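Local coordinates for phage tail sheath protein (Desulfitobacterium hafniense, PDB 3HXL), which probably serves as a tail sheath subunit of a myovirus-type phage, a protein whose relatives assemble into the contractile sheath around the tail tube, at residues V195-I203 and R222-V233; G245-V253 and A263-T274. All blocks are in the same frame, centred on the assembly; numbering follows the deposited sequence.

Interaction 1: residues V195-I203 and R222-V233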
loop_
_atom_site.group_PDB
_atom_site.type_symbol
_atom_site.label_atom_id
_atom_site.label_comp_id
_atom_site.label_asym_id
_atom_site.label_seq_id
_atom_site.Cartn_x
_atom_site.Cartn_y
_atom_site.Cartn_z
ATOM N N VAL A 195 9.519 4.868 -0.530
ATOM C CA VAL A 195 8.863 3.576 -0.678
ATOM C C VAL A 195 9.752 2.553 -1.378
ATOM O O VAL A 195 9.678 1.355 -1.097
ATOM C CB VAL A 195 7.534 3.703 -1.458
ATOM C CG1 VAL A 195 7.804 4.013 -2.930
ATOM C CG2 VAL A 195 6.732 2.421 -1.311
ATOM N N GLU A 196 10.602 3.031 -2.281
ATOM C CA GLU A 196 11.492 2.152 -3.025
ATOM C C GLU A 196 12.375 1.302 -2.123
ATOM O O GLU A 196 12.839 0.234 -2.518
ATOM C CB GLU A 196 12.379 2.974 -3.961
ATOM C CG GLU A 196 12.850 2.184 -5.157
ATOM C CD GLU A 196 13.861 2.934 -5.993
ATOM O OE1 GLU A 196 13.654 4.143 -6.236
ATOM O OE2 GLU A 196 14.853 2.302 -6.415
ATOM N N ILE A 197 12.607 1.779 -0.908
ATOM C CA ILE A 197 13.444 1.066 0.041
ATOM C C ILE A 197 12.656 0.024 0.837
ATOM O O ILE A 197 13.243 -0.837 1.487
ATOM C CB ILE A 197 14.117 2.063 1.003
ATOM C CG1 ILE A 197 14.894 3.108 0.190
ATOM C CG2 ILE A 197 15.083 1.333 1.925
ATOM C CD1 ILE A 197 15.384 4.279 1.009
ATOM N N PHE A 198 11.329 0.100 0.784
ATOM C CA PHE A 198 10.487 -0.856 1.503
ATOM C C PHE A 198 10.109 -2.029 0.614
ATOM O O PHE A 198 10.238 -1.970 -0.608
ATOM C CB PHE A 198 9.182 -0.202 1.983
ATOM C CG PHE A 198 9.325 0.624 3.233
ATOM C CD1 PHE A 198 9.867 1.907 3.183
ATOM C CD2 PHE A 198 8.898 0.121 4.461
ATOM C CE1 PHE A 198 9.980 2.678 4.343
ATOM C CE2 PHE A 198 9.008 0.880 5.624
ATOM C CZ PHE A 198 9.550 2.163 5.567
ATOM N N ASP A 199 9.665 -3.116 1.230
ATOM C CA ASP A 199 9.199 -4.239 0.445
ATOM C C ASP A 199 7.690 -4.042 0.413
ATOM O O ASP A 199 7.065 -3.808 1.450
ATOM C CB ASP A 199 9.579 -5.570 1.094
ATOM C CG ASP A 199 11.036 -5.936 0.843
ATOM O OD1 ASP A 199 11.481 -5.825 -0.325
ATOM O OD2 ASP A 199 11.729 -6.340 1.800
ATOM N N PHE A 200 7.122 -4.088 -0.789
ATOM C CA PHE A 200 5.687 -3.906 -0.981
ATOM C C PHE A 200 5.255 -4.568 -2.285
ATOM O O PHE A 200 6.093 -5.008 -3.070
ATOM C CB PHE A 200 5.335 -2.410 -0.986
ATOM C CG PHE A 200 5.901 -1.645 -2.156
ATOM C CD1 PHE A 200 5.139 -1.430 -3.304
ATOM C CD2 PHE A 200 7.198 -1.148 -2.112
ATOM C CE1 PHE A 200 5.668 -0.728 -4.398
ATOM C CE2 PHE A 200 7.733 -0.449 -3.197
ATOM C CZ PHE A 200 6.963 -0.240 -4.340
ATOM N N ASN A 201 3.951 -4.645 -2.512
ATOM C CA ASN A 201 3.434 -5.283 -3.713
ATOM C C ASN A 201 2.770 -4.294 -4.645
ATOM O O ASN A 201 3.005 -4.308 -5.850
ATOM C CB ASN A 201 2.405 -6.360 -3.339
ATOM C CG ASN A 201 2.992 -7.438 -2.467
ATOM O OD1 ASN A 201 3.833 -8.214 -2.910
ATOM N ND2 ASN A 201 2.565 -7.484 -1.218
ATOM N N THR A 202 1.942 -3.430 -4.076
ATOM C CA THR A 202 1.210 -2.472 -4.883
ATOM C C THR A 202 1.169 -1.062 -4.319
ATOM O O THR A 202 1.262 -0.850 -3.107
ATOM C CB THR A 202 -0.235 -2.933 -5.064
ATOM O OG1 THR A 202 -0.940 -2.750 -3.832
ATOM C CG2 THR A 202 -0.275 -4.407 -5.433
ATOM N N ILE A 203 1.014 -0.098 -5.218
ATOM C CA ILE A 203 0.918 1.303 -4.835
ATOM C C ILE A 203 -0.370 1.873 -5.416
ATOM O O ILE A 203 -0.742 1.551 -6.538
ATOM C CB ILE A 203 2.090 2.131 -5.398
ATOM C CG1 ILE A 203 3.376 1.813 -4.632
ATOM C CG2 ILE A 203 1.750 3.614 -5.319
ATOM C CD1 ILE A 203 4.635 2.380 -5.289
ATOM N N ARG A 222 10.681 1.024 -14.156
ATOM C CA ARG A 222 12.056 0.983 -13.679
ATOM C C ARG A 222 12.250 -0.096 -12.621
ATOM O O ARG A 222 13.162 -0.922 -12.719
ATOM C CB ARG A 222 12.476 2.347 -13.116
ATOM C CG ARG A 222 13.931 2.385 -12.662
ATOM C CD ARG A 222 14.413 3.814 -12.448
ATOM N NE ARG A 222 13.610 4.535 -11.457
ATOM C CZ ARG A 222 13.671 4.335 -10.145
ATOM N NH1 ARG A 222 12.899 5.046 -9.335
ATOM N NH2 ARG A 222 14.505 3.434 -9.640
ATOM N N LEU A 223 11.403 -0.099 -11.599
ATOM C CA LEU A 223 11.550 -1.126 -10.577
ATOM C C LEU A 223 11.368 -2.523 -11.164
ATOM O O LEU A 223 12.217 -3.394 -10.976
ATOM C CB LEU A 223 10.559 -0.909 -9.426
ATOM C CG LEU A 223 11.069 -0.093 -8.228
ATOM C CD1 LEU A 223 11.353 1.351 -8.641
ATOM C CD2 LEU A 223 10.017 -0.122 -7.123
ATOM N N ARG A 224 10.278 -2.728 -11.899
ATOM C CA ARG A 224 9.990 -4.043 -12.474
ATOM C C ARG A 224 10.999 -4.595 -13.471
ATOM O O ARG A 224 11.459 -5.737 -13.348
ATOM C CB ARG A 224 8.618 -4.049 -13.161
ATOM C CG ARG A 224 7.431 -3.862 -12.246
ATOM C CD ARG A 224 6.139 -3.904 -13.048
ATOM N NE ARG A 224 5.975 -5.189 -13.716
ATOM C CZ ARG A 224 5.466 -6.274 -13.136
ATOM N NH1 ARG A 224 5.058 -6.222 -11.875
ATOM N NH2 ARG A 224 5.395 -7.421 -13.809
ATOM N N ASP A 225 11.353 -3.792 -14.463
ATOM C CA ASP A 225 12.244 -4.291 -15.489
ATOM C C ASP A 225 13.703 -3.878 -15.456
ATOM O O ASP A 225 14.518 -4.433 -16.189
ATOM C CB ASP A 225 11.608 -4.003 -16.845
ATOM C CG ASP A 225 10.198 -4.584 -16.941
ATOM O OD1 ASP A 225 9.979 -5.689 -16.390
ATOM O OD2 ASP A 225 9.321 -3.953 -17.556
ATOM N N ASP A 226 14.050 -2.933 -14.592
ATOM C CA ASP A 226 15.444 -2.517 -14.502
ATOM C C ASP A 226 16.049 -2.908 -13.157
ATOM O O ASP A 226 17.262 -3.095 -13.042
ATOM C CB ASP A 226 15.572 -1.005 -14.713
ATOM C CG ASP A 226 15.116 -0.569 -16.092
ATOM O OD1 ASP A 226 15.453 -1.256 -17.079
ATOM O OD2 ASP A 226 14.433 0.468 -16.195
ATOM N N GLU A 227 15.199 -3.044 -12.142
ATOM C CA GLU A 227 15.661 -3.397 -10.803
ATOM C C GLU A 227 15.251 -4.816 -10.403
ATOM O O GLU A 227 15.742 -5.351 -9.408
ATOM C CB GLU A 227 15.094 -2.410 -9.774
ATOM C CG GLU A 227 15.121 -0.941 -10.199
ATOM C CD GLU A 227 16.477 -0.283 -10.023
ATOM O OE1 GLU A 227 17.491 -0.883 -10.434
ATOM O OE2 GLU A 227 16.526 0.845 -9.484
ATOM N N GLY A 228 14.343 -5.422 -11.164
ATOM C CA GLY A 228 13.906 -6.765 -10.832
ATOM C C GLY A 228 13.044 -6.762 -9.579
ATOM O O GLY A 228 12.913 -7.778 -8.894
ATOM N N LYS A 229 12.465 -5.606 -9.268
ATOM C CA LYS A 229 11.597 -5.473 -8.101
ATOM C C LYS A 229 10.174 -5.410 -8.641
ATOM O O LYS A 229 9.671 -4.343 -8.989
ATOM C CB LYS A 229 11.927 -4.201 -7.319
ATOM C CG LYS A 229 11.286 -4.153 -5.951
ATOM C CD LYS A 229 11.590 -2.859 -5.231
ATOM C CE LYS A 229 10.988 -2.881 -3.834
ATOM N NZ LYS A 229 10.960 -1.520 -3.239
ATOM N N LYS A 230 9.531 -6.571 -8.710
ATOM C CA LYS A 230 8.187 -6.672 -9.251
ATOM C C LYS A 230 7.085 -6.141 -8.339
ATOM O O LYS A 230 6.787 -6.709 -7.281
ATOM C CB LYS A 230 7.914 -8.122 -9.650
ATOM C CG LYS A 230 8.973 -8.721 -10.578
ATOM C CD LYS A 230 9.023 -8.031 -11.949
ATOM C CE LYS A 230 10.124 -8.630 -12.834
ATOM N NZ LYS A 230 10.102 -8.103 -14.233
ATOM N N ILE A 231 6.487 -5.034 -8.770
ATOM C CA ILE A 231 5.409 -4.366 -8.050
ATOM C C ILE A 231 4.441 -3.792 -9.087
ATOM O O ILE A 231 4.714 -3.839 -10.286
ATOM C CB ILE A 231 5.957 -3.196 -7.184
ATOM C CG1 ILE A 231 6.718 -2.200 -8.065
ATOM C CG2 ILE A 231 6.898 -3.720 -6.103
ATOM C CD1 ILE A 231 5.866 -1.061 -8.578
ATOM N N GLN A 232 3.310 -3.266 -8.629
ATOM C CA GLN A 232 2.351 -2.638 -9.528
ATOM C C GLN A 232 1.846 -1.338 -8.928
ATOM O O GLN A 232 1.841 -1.156 -7.707
ATOM C CB GLN A 232 1.144 -3.547 -9.813
ATOM C CG GLN A 232 1.394 -4.694 -10.806
ATOM C CD GLN A 232 0.115 -5.480 -11.106
ATOM O OE1 GLN A 232 -0.496 -6.060 -10.204
ATOM N NE2 GLN A 232 -0.293 -5.499 -12.375
ATOM N N VAL A 233 1.439 -0.429 -9.805
ATOM C CA VAL A 233 0.880 0.847 -9.402
ATOM C C VAL A 233 -0.541 0.874 -9.949
ATOM O O VAL A 233 -0.790 0.425 -11.072
ATOM C CB VAL A 233 1.666 2.050 -10.002
ATOM C CG1 VAL A 233 3.097 2.037 -9.499
ATOM C CG2 VAL A 233 1.622 1.998 -11.512
#
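Lys229 reaches the turn running from Val195 to Phe198 and bonds to two of its backbone carbonyls, with NZ 2.7 Å from Glu196 O and 2.8 Å from Phe198 O. The ammonium group sits well above the plane of the Glu196 carbonyl, yet lies almost straight beyond the Phe198 C=O. A fully extended chain, with CG anti to the backbone N (chi1 -167°), carries it there and brings NZ obliquely to 3.4 Å from Phe200 CE2. The Phe200 ring itself is sandwiched: Ile231 CG2 lies over one face in a CH-pi contact, 4.0 Å from the ring centroid, and Val195 CG2 covers the other. The two methyls of Leu223 divide their contacts, CD2 touching Phe200 CZ and CD1 packing on Glu196 CG. Beyond that methylene, the Glu196 carboxylate meets the Arg222 guanidinium in a weak, two-pronged salt bridge, OE1 being 3.3 Å from NH1 and OE2 3.4 Å from NH2, with the planes 54° apart. Glu227 OE2 adds a weak, bent bond to NH2 at the guanidinium edge. The two acids crowd together on NH2, and the arginine probably offsets their repulsion.

Farther along, the segments become neighbouring parallel strands: Gln232 N bonds to Asn201 O at 3.0 Å and Ile203 N to Gln232 O at 2.8 Å. These are the strands of a beta-alpha-beta unit whose connecting helix is 210-227. Thr202 OG1 is held by Ala271 O, and Gln232 NE2 by Glu244 O. By satisfying two turn carbonyls, the lysine probably helps hold the turn against segment 222-233.

Interaction 2: residues G245-V253 and A263-T274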
loop_
_atom_site.group_PDB
_atom_site.type_symbol
_atom_site.label_atom_id
_atom_site.label_comp_id
_atom_site.label_asym_id
_atom_site.label_seq_id
_atom_site.Cartn_x
_atom_site.Cartn_y
_atom_site.Cartn_z
ATOM N N GLY A 245 2.646 -3.310 -15.550
ATOM C CA GLY A 245 2.930 -2.878 -14.197
ATOM C C GLY A 245 1.951 -1.822 -13.718
ATOM O O GLY A 245 2.028 -1.372 -12.577
ATOM N N VAL A 246 1.018 -1.429 -14.580
ATOM C CA VAL A 246 0.046 -0.399 -14.218
ATOM C C VAL A 246 -1.411 -0.812 -14.406
ATOM O O VAL A 246 -1.799 -1.277 -15.471
ATOM C CB VAL A 246 0.265 0.894 -15.044
ATOM C CG1 VAL A 246 -0.796 1.923 -14.689
ATOM C CG2 VAL A 246 1.655 1.445 -14.789
ATOM N N ILE A 247 -2.212 -0.648 -13.357
ATOM C CA ILE A 247 -3.632 -0.958 -13.433
ATOM C C ILE A 247 -4.358 0.380 -13.471
ATOM O O ILE A 247 -4.047 1.281 -12.692
ATOM C CB ILE A 247 -4.112 -1.767 -12.196
ATOM C CG1 ILE A 247 -3.442 -3.146 -12.194
ATOM C CG2 ILE A 247 -5.631 -1.901 -12.223
ATOM C CD1 ILE A 247 -3.566 -3.902 -10.863
ATOM N N SER A 248 -5.308 0.517 -14.389
ATOM C CA SER A 248 -6.064 1.765 -14.530
ATOM C C SER A 248 -7.551 1.606 -14.215
ATOM O O SER A 248 -8.298 1.004 -14.987
ATOM C CB SER A 248 -5.910 2.314 -15.954
ATOM O OG SER A 248 -6.599 3.545 -16.112
ATOM N N VAL A 249 -7.973 2.169 -13.087
ATOM C CA VAL A 249 -9.372 2.108 -12.658
ATOM C C VAL A 249 -10.164 3.187 -13.398
ATOM O O VAL A 249 -9.831 4.370 -13.318
ATOM C CB VAL A 249 -9.490 2.351 -11.139
ATOM C CG1 VAL A 249 -10.935 2.185 -10.691
ATOM C CG2 VAL A 249 -8.575 1.393 -10.388
ATOM N N LYS A 250 -11.212 2.774 -14.108
ATOM C CA LYS A 250 -12.034 3.694 -14.898
ATOM C C LYS A 250 -13.156 4.384 -14.132
ATOM O O LYS A 250 -13.344 5.605 -14.248
ATOM C CB LYS A 250 -12.639 2.953 -16.101
ATOM C CG LYS A 250 -13.322 3.861 -17.134
ATOM C CD LYS A 250 -13.913 3.051 -18.283
ATOM C CE LYS A 250 -14.484 3.949 -19.386
ATOM N NZ LYS A 250 -13.425 4.788 -20.037
ATOM N N ASN A 251 -13.912 3.606 -13.362
ATOM C CA ASN A 251 -15.019 4.167 -12.603
ATOM C C ASN A 251 -14.932 3.907 -11.103
ATOM O O ASN A 251 -14.001 3.258 -10.618
ATOM C CB ASN A 251 -16.371 3.669 -13.167
ATOM C CG ASN A 251 -16.543 2.156 -13.079
ATOM O OD1 ASN A 251 -15.583 1.418 -12.879
ATOM N ND2 ASN A 251 -17.776 1.693 -13.255
ATOM N N GLY A 252 -15.904 4.443 -10.377
ATOM C CA GLY A 252 -15.942 4.279 -8.939
ATOM C C GLY A 252 -17.138 3.450 -8.532
ATOM O O GLY A 252 -17.761 2.777 -9.361
ATOM N N VAL A 253 -17.481 3.519 -7.256
ATOM C CA VAL A 253 -18.597 2.742 -6.753
ATOM C C VAL A 253 -19.445 3.518 -5.767
ATOM O O VAL A 253 -19.090 4.622 -5.349
ATOM C CB VAL A 253 -18.088 1.468 -6.058
ATOM C CG1 VAL A 253 -17.322 0.601 -7.052
ATOM C CG2 VAL A 253 -17.180 1.845 -4.893
ATOM N N ALA A 263 -13.239 7.260 -9.206
ATOM C CA ALA A 263 -12.277 6.273 -9.689
ATOM C C ALA A 263 -10.963 6.484 -8.951
ATOM O O ALA A 263 -10.282 5.524 -8.572
ATOM C CB ALA A 263 -12.073 6.426 -11.190
ATOM N N ALA A 264 -10.599 7.748 -8.749
ATOM C CA ALA A 264 -9.362 8.068 -8.043
ATOM C C ALA A 264 -9.379 7.466 -6.634
ATOM O O ALA A 264 -8.385 6.905 -6.176
ATOM C CB ALA A 264 -9.178 9.583 -7.955
ATOM N N GLN A 265 -10.505 7.603 -5.942
ATOM C CA GLN A 265 -10.624 7.055 -4.597
ATOM C C GLN A 265 -10.646 5.531 -4.623
ATOM O O GLN A 265 -10.180 4.870 -3.682
ATOM C CB GLN A 265 -11.900 7.548 -3.926
ATOM C CG GLN A 265 -11.939 9.040 -3.627
ATOM C CD GLN A 265 -13.262 9.439 -3.022
ATOM O OE1 GLN A 265 -14.302 9.288 -3.655
ATOM N NE2 GLN A 265 -13.236 9.941 -1.784
ATOM N N ALA A 266 -11.211 4.979 -5.693
ATOM C CA ALA A 266 -11.318 3.535 -5.859
ATOM C C ALA A 266 -9.960 2.845 -6.019
ATOM O O ALA A 266 -9.849 1.641 -5.797
ATOM C CB ALA A 266 -12.218 3.216 -7.056
ATOM N N THR A 267 -8.923 3.599 -6.388
ATOM C CA THR A 267 -7.599 3.010 -6.543
ATOM C C THR A 267 -7.117 2.413 -5.222
ATOM O O THR A 267 -6.341 1.461 -5.218
ATOM C CB THR A 267 -6.532 4.047 -7.019
ATOM O OG1 THR A 267 -6.366 5.065 -6.024
ATOM C CG2 THR A 267 -6.951 4.688 -8.342
ATOM N N ALA A 268 -7.580 2.973 -4.110
ATOM C CA ALA A 268 -7.181 2.492 -2.785
ATOM C C ALA A 268 -7.578 1.030 -2.597
ATOM O O ALA A 268 -6.739 0.186 -2.266
ATOM C CB ALA A 268 -7.830 3.354 -1.696
ATOM N N TRP A 269 -8.860 0.732 -2.795
ATOM C CA TRP A 269 -9.336 -0.646 -2.653
ATOM C C TRP A 269 -8.710 -1.555 -3.704
ATOM O O TRP A 269 -8.281 -2.669 -3.399
ATOM C CB TRP A 269 -10.859 -0.717 -2.791
ATOM C CG TRP A 269 -11.403 -2.109 -2.612
ATOM C CD1 TRP A 269 -11.775 -2.698 -1.437
ATOM C CD2 TRP A 269 -11.602 -3.090 -3.634
ATOM N NE1 TRP A 269 -12.200 -3.987 -1.663
ATOM C CE2 TRP A 269 -12.110 -4.253 -3.005
ATOM C CE3 TRP A 269 -11.414 -3.099 -5.024
ATOM C CZ2 TRP A 269 -12.414 -5.421 -3.713
ATOM C CZ3 TRP A 269 -11.720 -4.266 -5.732
ATOM C CH2 TRP A 269 -12.223 -5.408 -5.072
ATOM N N VAL A 270 -8.658 -1.089 -4.949
ATOM C CA VAL A 270 -8.083 -1.913 -6.007
ATOM C C VAL A 270 -6.641 -2.310 -5.693
ATOM O O VAL A 270 -6.247 -3.460 -5.909
ATOM C CB VAL A 270 -8.140 -1.202 -7.380
ATOM C CG1 VAL A 270 -7.489 -2.073 -8.452
ATOM C CG2 VAL A 270 -9.584 -0.930 -7.749
ATOM N N ALA A 271 -5.864 -1.362 -5.175
ATOM C CA ALA A 271 -4.469 -1.615 -4.825
ATOM C C ALA A 271 -4.394 -2.595 -3.660
ATOM O O ALA A 271 -3.563 -3.501 -3.651
ATOM C CB ALA A 271 -3.784 -0.307 -4.452
ATOM N N GLY A 272 -5.266 -2.398 -2.677
ATOM C CA GLY A 272 -5.283 -3.281 -1.516
ATOM C C GLY A 272 -5.699 -4.684 -1.903
ATOM O O GLY A 272 -5.124 -5.669 -1.433
ATOM N N ALA A 273 -6.703 -4.777 -2.771
ATOM C CA ALA A 273 -7.209 -6.072 -3.236
ATOM C C ALA A 273 -6.186 -6.819 -4.079
ATOM O O ALA A 273 -6.069 -8.044 -4.008
ATOM C CB ALA A 273 -8.499 -5.867 -4.040
ATOM N N THR A 274 -5.457 -6.072 -4.898
ATOM C CA THR A 274 -4.433 -6.644 -5.756
ATOM C C THR A 274 -3.290 -7.171 -4.890
ATOM O O THR A 274 -2.795 -8.277 -5.095
ATOM C CB THR A 274 -3.894 -5.565 -6.733
ATOM O OG1 THR A 274 -4.946 -5.173 -7.622
ATOM C CG2 THR A 274 -2.721 -6.094 -7.543
#
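Val270 packs against Val249 through its CG2 methyl, which also lies in plane at the edge of the Trp269 indole. One face of that indole carries Ala273 CB, 3.8 Å above the plane and offset toward the rim; the indole also stacks with Tyr288, and its NE1 bonds to Asp289 OD1. Trp269 therefore belongs to the surroundings of the contact, flanking the valine that makes it. The arrangement is the helix-on-sheet layering of an alpha/beta domain: helix 263-276 lies against strand 246-255 of the mixed sheet, the axes of strand 246-249 and helix 263-274 approaching to 8.5 Å with 132° between their directions.

Val249 makes the largest share of the strand's contact. Its side chain and that of Val270 run alongside one another in opposing senses, with the two CG2 methyls 3.7 Å apart. The other branch, CG1, stands anti to the backbone N (chi1 -176°) and is thereby turned to Ala266 CB, at 4.0 Å. Thr267 CG2 and, from strand 314-317, Phe314 add to the cover around this valine.

Around Ala263 the backbones draw close, with small residues on both sides. Ala263 CB comes 3.4 Å from Lys250 O, a carbonyl that also accepts a bond from Asn237 ND2, and Ala263 CA makes a CA-H...O contact of 3.6 Å with Asn251 O. Gly252 passes beside Ala263 N.

Toward the other end, Ile247 and Thr274 meet tip to tip, CD1 lying 3.7 Å from OG1. That hydroxyl turns back to its own helix, where OG1 bonds to Val270 O at 2.7 Å and reaches the oxygen from the face opposite to that used by Thr274 N.

Overall arrangement
The two contacts follow one another in the chain, and their centres lie about 17 Å apart within the subtilisin-like domain. Interaction 1 joins strands 202-204 and 232-236 with the end of helix 210-227; interaction 2 lays helix 263-276 on strand 246-255, the next neighbour of 232-236 in the same mixed sheet. They meet directly: Val233 O and Ile247 N, 2.9 Å apart, continue the strand pairing, while helix 263-276 also reaches back to interaction 1, with Thr274 CG2 packed 3.5 Å from Gln232 OE1. Parallel strands and a shared helix thus tie both contacts into one alpha/beta core of this probable sheath subunit.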